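Local coordinates for protein 5-carboxyvanillate decarboxylase (Sphingomonas paucimobilis, PDB 4L6D) that probably removes a carboxyl group from 5-carboxyvanillate to give vanillate, using a manganese ion held in an amidohydrolase-type barrel, at residues H72-T77 with D98-T103; R110-G115 with R137-V142; D28-M33 with H174-S179. All coordinates share one frame; numbering follows the deposited sequence.

Overall arrangement
All three contacts belong to one (beta/alpha)8 barrel of the amidohydrolase superfamily. Interaction 1 sets strand 71-76 against helix 86-106, and interaction 2 joins the next strand, 111-115, to the start of strand 140-144; their centres lie about 6 Å apart and they follow each other along the chain. Strands 71-76 and 111-115 are neighbours in the sheet. Interaction 3, centred about 22 Å from interaction 1 and 24 Å from interaction 2, ties the loop before helix 33-40 to the loop after strand 171-174, and the chain between its segments contains the other two. Interactions 1 and 2 build barrel wall, where Val-142 CG2 packs on His-174 CB; interaction 3 holds the loop following this manganese ligand.

Interaction 1 of 3, residues H72-T77 with D98-T103; sequences HLLSLT and DLMAQT
Met-100 reaches from helix 86-106 to strand 71-76 and lays its thioether along Leu-74. Its SD stands 3.7 Å from Leu-74 CB, while the terminal CE goes on to the strand backbone, 3.6 Å from Leu-74 O and close to Ser-75 CA and Leu-76 N. The side chain leaves the helix with CG anti to the backbone N (chi1 179°) and then bends at both later torsions, which brings the methyl group in against the strand backbone. A flexible, unbranched methionine suits this place because it can fit itself to a backbone surface as well as to a side chain. Leu-74 sends CD1 to the next turn of the helix, where it meets Thr-103 CG2 at 3.9 Å, the two side chains crossing at about a right angle. Thr-103 can offer that methyl because its OG1 is turned back to Leu-99 O at 2.9 Å. Shortening Met-100 to an alanine would probably open a gap beside Leu-74 CB and leave the strand backbone there without its sulfur and methyl packing. No hydrogen bond links the two segments, and their axes run nearly antiparallel, at 161°, about 9.9 Å apart. Such apolar packing of a helix on the strand before it is typical of a beta-alpha-beta unit in a (beta/alpha)8 barrel.

Interaction 2 of 3, residues R110-G115 with R137-V142; sequences RFAGLG and RLNGLV
Gly-113 and Asn-139 are joined by two hydrogen bonds. Gly-113 N donates to the side-chain oxygen Asn-139 OD1 at 3.0 Å, in a nearly straight bond (172°) that arrives from above the amide plane. In return, Asn-139 N donates to Gly-113 O at 2.9 Å. With CG beside its own backbone N (chi1 -61°), asparagine holds OD1 close to Gly-113 N, and its ND2 is taken by Phe-332 O elsewhere in the chain. Farther on, Gly-115 N binds Gly-140 O at 3.0 Å, and Gly-115 O accepts from Val-142 N at 2.8 Å. This is the parallel pairing of adjacent barrel strands, 111-115 and 140-144, joined through helix 122-134 in a beta-alpha-beta crossover. Glycine suits position 140 because Leu-114 CD2 lies only 3.5 Å from Gly-140 CA, where a CB would clash. At Gly-113 and Gly-115 a CB would come tight against Leu-138 CD2 and CD1, respectively. Beyond the glycines, Leu-114 CB packs on Val-142 CG1 at 3.9 Å, the two side chains crossing at about a right angle. Ala-112, with only a methyl, rests its CB 3.4 Å from Asn-139 OD1.

Interaction 3 of 3, residues D28-M33 with H174-S179; sequences DASLDM and HPRAPS. With MN (manganese (II) ion), chain I; VNL (4-hydroxy-3-methoxybenzoate), chain J.
Asp-32 and Arg-176 form a buried salt bridge between two loops of the (beta/alpha)8 barrel, one leading into helix 33-40 and the other leaving strand 171-174. Two of the Arg-176 nitrogens converge on one oxygen: NE is 2.7 Å and NH2 2.9 Å from Asp-32 OD2. They approach from the same face of the carboxylate, while OD2 lies in the guanidinium plane, at its edge; the two planes are 43° apart. The arginine chain bends at chi3 (-69°), which presents this NE side to the acid, and NH1 is held by His-146 O.

The other carboxylate oxygen serves the backbone. Asp-32 OD1 receives Ala-177 N in a nearly straight bond (169°), on its syn side but tilted out of the carboxylate plane, so one aspartate secures both the charge and the main chain of the facing loop. Within its own loop, Asp-32 N donates to Ser-30 OG, a capping bond suited to a short hydroxyl side chain ahead of a helix, and Asp-28 OD1 accepts from Ser-30 N in an Asx turn.

Apolar packing lies alongside. Leu-31 CB meets Ala-177 CB at 3.9 Å, and Leu-31 CD2 comes equally near Pro-178 CD; the small alanine lets the loops approach closely, and the rigid proline ring gives leucine a firm surface.

Water also bridges the loops: water 1 accepts from Leu-31 N and lies 2.8 Å from Pro-178 O.

The metal site lies at the other end of 174-179. There His-174 ND1 donates to Pro-175 O in the carbonyl plane, on a lone pair, which fixes the turn of the ring. The manganese is also bound by Glu-8, Asp-297, water 3 and the vanillate oxygen O3, with His-174 NE2 2.2 Å from the ion.

Interaction 1 of 3, residues H72-T77 with D98-T103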
loop_
_atom_site.group_PDB
_atom_site.type_symbol
_atom_site.label_atom_id
_atom_site.label_comp_id
_atom_site.label_asym_id
_atom_site.label_seq_id
_atom_site.Cartn_x
_atom_site.Cartn_y
_atom_site.Cartn_z
ATOM N N HIS A 72 -6.755 -18.801 20.815
ATOM C CA HIS A 72 -5.701 -18.152 20.042
ATOM C C HIS A 72 -5.063 -19.168 19.125
ATOM O O HIS A 72 -4.708 -20.279 19.562
ATOM C CB HIS A 72 -4.585 -17.630 20.936
ATOM C CG HIS A 72 -4.866 -16.310 21.572
ATOM N ND1 HIS A 72 -3.869 -15.543 22.135
ATOM C CD2 HIS A 72 -6.022 -15.630 21.759
ATOM C CE1 HIS A 72 -4.395 -14.433 22.622
ATOM N NE2 HIS A 72 -5.702 -14.471 22.427
ATOM N N LEU A 73 -4.915 -18.785 17.862
ATOM C CA LEU A 73 -4.018 -19.476 16.931
ATOM C C LEU A 73 -2.647 -18.830 17.070
ATOM O O LEU A 73 -2.435 -17.687 16.646
ATOM C CB LEU A 73 -4.545 -19.354 15.496
ATOM C CG LEU A 73 -3.666 -19.929 14.388
ATOM C CD1 LEU A 73 -3.577 -21.464 14.472
ATOM C CD2 LEU A 73 -4.196 -19.476 13.022
ATOM N N LEU A 74 -1.738 -19.555 17.711
ATOM C CA LEU A 74 -0.422 -19.021 18.063
ATOM C C LEU A 74 0.555 -19.128 16.900
ATOM O O LEU A 74 0.502 -20.078 16.121
ATOM C CB LEU A 74 0.149 -19.783 19.260
ATOM C CG LEU A 74 -0.709 -19.825 20.525
ATOM C CD1 LEU A 74 -0.130 -20.812 21.539
ATOM C CD2 LEU A 74 -0.813 -18.440 21.154
ATOM N N SER A 75 1.468 -18.161 16.816
ATOM C CA SER A 75 2.541 -18.172 15.822
ATOM C C SER A 75 3.796 -17.614 16.465
ATOM O O SER A 75 3.727 -16.631 17.211
ATOM C CB SER A 75 2.149 -17.321 14.602
ATOM O OG SER A 75 1.527 -16.098 14.996
ATOM N N LEU A 76 4.947 -18.210 16.171
ATOM C CA LEU A 76 6.197 -17.616 16.620
ATOM C C LEU A 76 6.325 -16.204 16.042
ATOM O O LEU A 76 6.212 -15.996 14.837
ATOM C CB LEU A 76 7.388 -18.481 16.210
ATOM C CG LEU A 76 8.746 -17.846 16.530
ATOM C CD1 LEU A 76 8.959 -17.764 18.036
ATOM C CD2 LEU A 76 9.893 -18.633 15.876
ATOM N N THR A 77 6.567 -15.246 16.929
ATOM C CA THR A 77 6.511 -13.830 16.590
ATOM C C THR A 77 7.586 -13.461 15.575
ATOM O O THR A 77 8.660 -14.063 15.554
ATOM C CB THR A 77 6.652 -12.979 17.872
ATOM O OG1 THR A 77 6.389 -11.609 17.569
ATOM C CG2 THR A 77 8.041 -13.126 18.494
ATOM N N ASP A 98 8.413 -27.970 17.937
ATOM C CA ASP A 98 8.136 -28.938 18.993
ATOM C C ASP A 98 7.486 -28.240 20.179
ATOM O O ASP A 98 6.537 -28.755 20.766
ATOM C CB ASP A 98 9.417 -29.625 19.464
ATOM C CG ASP A 98 9.915 -30.671 18.496
ATOM O OD1 ASP A 98 9.156 -31.055 17.587
ATOM O OD2 ASP A 98 11.063 -31.136 18.672
ATOM N N LEU A 99 8.009 -27.069 20.540
ATOM C CA LEU A 99 7.469 -26.338 21.681
ATOM C C LEU A 99 6.061 -25.812 21.385
ATOM O O LEU A 99 5.195 -25.820 22.260
ATOM C CB LEU A 99 8.414 -25.201 22.093
ATOM C CG LEU A 99 9.705 -25.699 22.750
ATOM C CD1 LEU A 99 10.682 -24.555 22.960
ATOM C CD2 LEU A 99 9.399 -26.375 24.080
ATOM N N MET A 100 5.834 -25.371 20.151
ATOM C CA MET A 100 4.491 -24.972 19.737
ATOM C C MET A 100 3.499 -26.137 19.858
ATOM O O MET A 100 2.410 -25.986 20.421
ATOM C CB MET A 100 4.493 -24.456 18.298
ATOM C CG MET A 100 3.106 -24.039 17.795
ATOM S SD MET A 100 2.511 -22.536 18.593
ATOM C CE MET A 100 3.448 -21.301 17.708
ATOM N N ALA A 101 3.874 -27.304 19.344
ATOM C CA ALA A 101 2.993 -28.472 19.447
ATOM C C ALA A 101 2.712 -28.864 20.895
ATOM O O ALA A 101 1.589 -29.224 21.249
ATOM C CB ALA A 101 3.556 -29.665 18.658
ATOM N N GLN A 102 3.728 -28.776 21.744
ATOM C CA GLN A 102 3.555 -29.119 23.147
ATOM C C GLN A 102 2.688 -28.095 23.873
ATOM O O GLN A 102 1.895 -28.454 24.746
ATOM C CB GLN A 102 4.910 -29.281 23.840
ATOM C CG GLN A 102 5.643 -30.531 23.363
ATOM C CD GLN A 102 7.111 -30.585 23.758
ATOM O OE1 GLN A 102 7.549 -29.905 24.685
ATOM N NE2 GLN A 102 7.878 -31.393 23.039
ATOM N N THR A 103 2.832 -26.827 23.502
ATOM C CA THR A 103 1.978 -25.779 24.054
ATOM C C THR A 103 0.519 -26.009 23.676
ATOM O O THR A 103 -0.386 -25.928 24.515
ATOM C CB THR A 103 2.432 -24.410 23.557
ATOM O OG1 THR A 103 3.739 -24.152 24.076
ATOM C CG2 THR A 103 1.474 -23.316 24.024
#

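Interaction 2 of 3, residues R110-G115 with R137-V142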
loop_
_atom_site.group_PDB
_atom_site.type_symbol
_atom_site.label_atom_id
_atom_site.label_comp_id
_atom_site.label_asym_id
_atom_site.label_seq_id
_atom_site.Cartn_x
_atom_site.Cartn_y
_atom_site.Cartn_z
ATOM N N ARG A 110 -8.137 -24.344 23.792
ATOM C CA ARG A 110 -7.889 -22.900 23.866
ATOM C C ARG A 110 -6.797 -22.420 22.920
ATOM O O ARG A 110 -6.752 -21.243 22.571
ATOM C CB ARG A 110 -7.537 -22.465 25.290
ATOM C CG ARG A 110 -8.536 -22.937 26.364
ATOM C CD ARG A 110 -9.997 -22.518 26.088
ATOM N NE ARG A 110 -10.220 -21.067 26.012
ATOM C CZ ARG A 110 -10.368 -20.275 27.069
ATOM N NH1 ARG A 110 -10.293 -20.776 28.289
ATOM N NH2 ARG A 110 -10.570 -18.971 26.912
ATOM N N PHE A 111 -5.917 -23.319 22.500
ATOM C CA PHE A 111 -4.824 -22.902 21.637
ATOM C C PHE A 111 -4.670 -23.805 20.440
ATOM O O PHE A 111 -4.730 -25.025 20.567
ATOM C CB PHE A 111 -3.516 -22.803 22.432
ATOM C CG PHE A 111 -3.583 -21.787 23.534
ATOM C CD1 PHE A 111 -3.552 -20.433 23.231
ATOM C CD2 PHE A 111 -3.749 -22.172 24.852
ATOM C CE1 PHE A 111 -3.654 -19.485 24.231
ATOM C CE2 PHE A 111 -3.852 -21.229 25.854
ATOM C CZ PHE A 111 -3.810 -19.884 25.542
ATOM N N ALA A 112 -4.494 -23.180 19.282
ATOM C CA ALA A 112 -4.067 -23.870 18.074
ATOM C C ALA A 112 -2.710 -23.267 17.714
ATOM O O ALA A 112 -2.301 -22.274 18.316
ATOM C CB ALA A 112 -5.090 -23.684 16.948
ATOM N N GLY A 113 -1.995 -23.852 16.753
ATOM C CA GLY A 113 -0.666 -23.360 16.454
ATOM C C GLY A 113 -0.224 -23.472 15.014
ATOM O O GLY A 113 -0.564 -24.423 14.310
ATOM N N LEU A 114 0.550 -22.474 14.592
ATOM C CA LEU A 114 1.200 -22.459 13.290
ATOM C C LEU A 114 2.671 -22.781 13.477
ATOM O O LEU A 114 3.347 -22.191 14.328
ATOM C CB LEU A 114 1.067 -21.080 12.652
ATOM C CG LEU A 114 -0.369 -20.576 12.443
ATOM C CD1 LEU A 114 -0.342 -19.216 11.771
ATOM C CD2 LEU A 114 -1.165 -21.569 11.594
ATOM N N GLY A 115 3.169 -23.731 12.699
ATOM C CA GLY A 115 4.586 -24.043 12.702
ATOM C C GLY A 115 5.313 -23.076 11.800
ATOM O O GLY A 115 4.688 -22.411 10.979
ATOM N N ARG A 137 1.169 -32.444 13.514
ATOM C CA ARG A 137 -0.236 -32.195 13.204
ATOM C C ARG A 137 -0.668 -30.783 13.608
ATOM O O ARG A 137 -1.785 -30.560 14.088
ATOM C CB ARG A 137 -1.132 -33.277 13.821
ATOM C CG ARG A 137 -1.004 -34.631 13.125
ATOM C CD ARG A 137 -1.531 -35.769 13.987
ATOM N NE ARG A 137 -0.495 -36.270 14.889
ATOM C CZ ARG A 137 0.254 -37.345 14.652
ATOM N NH1 ARG A 137 0.079 -38.052 13.543
ATOM N NH2 ARG A 137 1.179 -37.718 15.529
ATOM N N LEU A 138 0.220 -29.823 13.388
ATOM C CA LEU A 138 -0.111 -28.427 13.648
ATOM C C LEU A 138 -1.122 -27.882 12.640
ATOM O O LEU A 138 -1.430 -28.523 11.631
ATOM C CB LEU A 138 1.149 -27.558 13.730
ATOM C CG LEU A 138 1.911 -27.743 15.046
ATOM C CD1 LEU A 138 3.299 -27.147 14.927
ATOM C CD2 LEU A 138 1.151 -27.100 16.187
ATOM N N ASN A 139 -1.645 -26.698 12.928
ATOM C CA ASN A 139 -2.823 -26.182 12.236
ATOM C C ASN A 139 -2.528 -25.446 10.939
ATOM O O ASN A 139 -3.421 -25.223 10.116
ATOM C CB ASN A 139 -3.585 -25.266 13.196
ATOM C CG ASN A 139 -4.058 -25.997 14.424
ATOM O OD1 ASN A 139 -3.321 -26.126 15.405
ATOM N ND2 ASN A 139 -5.283 -26.507 14.373
ATOM N N GLY A 140 -1.267 -25.082 10.749
ATOM C CA GLY A 140 -0.879 -24.348 9.564
ATOM C C GLY A 140 0.559 -23.925 9.710
ATOM O O GLY A 140 1.277 -24.457 10.555
ATOM N N LEU A 141 0.963 -22.955 8.901
ATOM C CA LEU A 141 2.340 -22.459 8.902
ATOM C C LEU A 141 2.370 -20.944 8.986
ATOM O O LEU A 141 1.409 -20.271 8.615
ATOM C CB LEU A 141 3.051 -22.899 7.623
ATOM C CG LEU A 141 3.219 -24.400 7.422
ATOM C CD1 LEU A 141 3.539 -24.699 5.954
ATOM C CD2 LEU A 141 4.280 -24.993 8.335
ATOM N N VAL A 142 3.492 -20.404 9.459
ATOM C CA VAL A 142 3.701 -18.958 9.482
ATOM C C VAL A 142 5.128 -18.653 9.055
ATOM O O VAL A 142 6.070 -19.383 9.388
ATOM C CB VAL A 142 3.405 -18.345 10.881
ATOM C CG1 VAL A 142 4.307 -18.946 11.958
ATOM C CG2 VAL A 142 3.543 -16.816 10.867
#

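Interaction 3 of 3, residues D28-M33 with H174-S179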
loop_
_atom_site.group_PDB
_atom_site.type_symbol
_atom_site.label_atom_id
_atom_site.label_comp_id
_atom_site.label_asym_id
_atom_site.label_seq_id
_atom_site.Cartn_x
_atom_site.Cartn_y
_atom_site.Cartn_z
ATOM N N ASP A 28 24.250 -6.569 12.267
ATOM C CA ASP A 28 23.232 -6.795 11.244
ATOM C C ASP A 28 22.563 -5.470 10.849
ATOM O O ASP A 28 22.138 -4.701 11.711
ATOM C CB ASP A 28 22.187 -7.777 11.780
ATOM C CG ASP A 28 21.285 -8.334 10.698
ATOM O OD1 ASP A 28 21.099 -7.693 9.639
ATOM O OD2 ASP A 28 20.742 -9.432 10.919
ATOM N N ALA A 29 22.487 -5.198 9.548
ATOM C CA ALA A 29 21.904 -3.942 9.069
ATOM C C ALA A 29 20.417 -4.051 8.744
ATOM O O ALA A 29 19.798 -3.067 8.327
ATOM C CB ALA A 29 22.669 -3.423 7.853
ATOM N N SER A 30 19.848 -5.244 8.905
ATOM C CA SER A 30 18.421 -5.447 8.649
ATOM C C SER A 30 17.581 -4.452 9.438
ATOM O O SER A 30 17.871 -4.183 10.597
ATOM C CB SER A 30 18.004 -6.866 9.030
ATOM O OG SER A 30 16.598 -7.028 8.881
ATOM N N LEU A 31 16.532 -3.920 8.815
ATOM C CA LEU A 31 15.664 -2.964 9.489
ATOM C C LEU A 31 14.931 -3.599 10.673
ATOM O O LEU A 31 14.469 -2.894 11.566
ATOM C CB LEU A 31 14.680 -2.322 8.503
ATOM C CG LEU A 31 13.891 -1.100 8.989
ATOM C CD1 LEU A 31 14.790 0.083 9.260
ATOM C CD2 LEU A 31 12.855 -0.739 7.943
ATOM N N ASP A 32 14.846 -4.929 10.703
ATOM C CA ASP A 32 14.269 -5.604 11.864
ATOM C C ASP A 32 15.083 -5.414 13.129
ATOM O O ASP A 32 14.590 -5.696 14.214
ATOM C CB ASP A 32 14.071 -7.094 11.612
ATOM C CG ASP A 32 12.939 -7.357 10.663
ATOM O OD1 ASP A 32 11.762 -7.189 11.065
ATOM O OD2 ASP A 32 13.221 -7.701 9.505
ATOM N N MET A 33 16.328 -4.960 13.004
ATOM C CA MET A 33 17.152 -4.721 14.194
ATOM C C MET A 33 16.572 -3.654 15.121
ATOM O O MET A 33 16.900 -3.636 16.305
ATOM C CB MET A 33 18.606 -4.400 13.823
ATOM C CG MET A 33 19.346 -5.599 13.222
ATOM S SD MET A 33 19.589 -6.978 14.367
ATOM C CE MET A 33 20.926 -6.320 15.369
ATOM N N HIS A 174 3.069 -13.333 7.678
ATOM C CA HIS A 174 3.044 -12.245 8.648
ATOM C C HIS A 174 4.068 -11.197 8.218
ATOM O O HIS A 174 5.000 -11.511 7.492
ATOM C CB HIS A 174 3.420 -12.845 10.005
ATOM C CG HIS A 174 3.287 -11.898 11.155
ATOM N ND1 HIS A 174 4.271 -10.994 11.498
ATOM C CD2 HIS A 174 2.281 -11.714 12.041
ATOM C CE1 HIS A 174 3.877 -10.297 12.547
ATOM N NE2 HIS A 174 2.672 -10.713 12.896
ATOM N N PRO A 175 3.910 -9.939 8.650
ATOM C CA PRO A 175 4.959 -8.969 8.301
ATOM C C PRO A 175 6.305 -9.174 9.011
ATOM O O PRO A 175 6.445 -9.892 10.000
ATOM C CB PRO A 175 4.358 -7.619 8.737
ATOM C CG PRO A 175 2.872 -7.867 8.783
ATOM C CD PRO A 175 2.711 -9.288 9.208
ATOM N N ARG A 176 7.315 -8.528 8.448
ATOM C CA ARG A 176 8.498 -8.116 9.199
ATOM C C ARG A 176 8.852 -6.752 8.620
ATOM O O ARG A 176 8.146 -6.240 7.754
ATOM C CB ARG A 176 9.648 -9.131 9.084
ATOM C CG ARG A 176 10.119 -9.370 7.657
ATOM C CD ARG A 176 11.245 -10.379 7.583
ATOM N NE ARG A 176 12.489 -9.874 8.153
ATOM C CZ ARG A 176 13.661 -10.481 8.017
ATOM N NH1 ARG A 176 13.729 -11.626 7.348
ATOM N NH2 ARG A 176 14.752 -9.950 8.556
ATOM N N ALA A 177 9.926 -6.147 9.101
ATOM C CA ALA A 177 10.299 -4.837 8.589
ATOM C C ALA A 177 10.699 -4.911 7.111
ATOM O O ALA A 177 11.209 -5.942 6.646
ATOM C CB ALA A 177 11.445 -4.253 9.419
ATOM N N PRO A 178 10.474 -3.811 6.372
ATOM C CA PRO A 178 10.953 -3.672 4.994
ATOM C C PRO A 178 12.360 -4.236 4.770
ATOM O O PRO A 178 13.283 -3.940 5.533
ATOM C CB PRO A 178 10.941 -2.164 4.795
ATOM C CG PRO A 178 9.712 -1.737 5.584
ATOM C CD PRO A 178 9.671 -2.645 6.790
ATOM N N SER A 179 12.505 -5.034 3.715
ATOM C CA SER A 179 13.792 -5.627 3.355
ATOM C C SER A 179 14.782 -4.566 2.911
ATOM O O SER A 179 14.437 -3.391 2.749
ATOM C CB SER A 179 13.622 -6.623 2.207
ATOM O OG SER A 179 13.500 -5.931 0.970
HETATM MN MN MN I . 1.323 -9.732 14.330
HETATM C C1 VNL J . 4.404 -5.197 16.472
HETATM C CO1 VNL J . 3.042 -5.322 16.167
HETATM C CO2 VNL J . 5.303 -6.257 16.245
HETATM C CM1 VNL J . 2.544 -6.523 15.630
HETATM C CM2 VNL J . 4.834 -7.451 15.702
HETATM O OM VNL J . 5.631 -8.536 15.445
HETATM C CZ VNL J . 3.408 -7.592 15.391
HETATM C CC VNL J . 4.908 -3.916 17.084
HETATM C CV VNL J . 7.045 -8.476 15.711
HETATM O O1 VNL J . 4.102 -3.077 17.569
HETATM O O2 VNL J . 6.147 -3.738 17.157
HETATM O O3 VNL J . 2.970 -8.870 15.186
HETATM O O HOH W 1 15.975 -4.267 6.052
HETATM O O HOH W 2 13.879 -6.487 7.271
HETATM O O HOH W 3 1.200 -11.549 15.552
#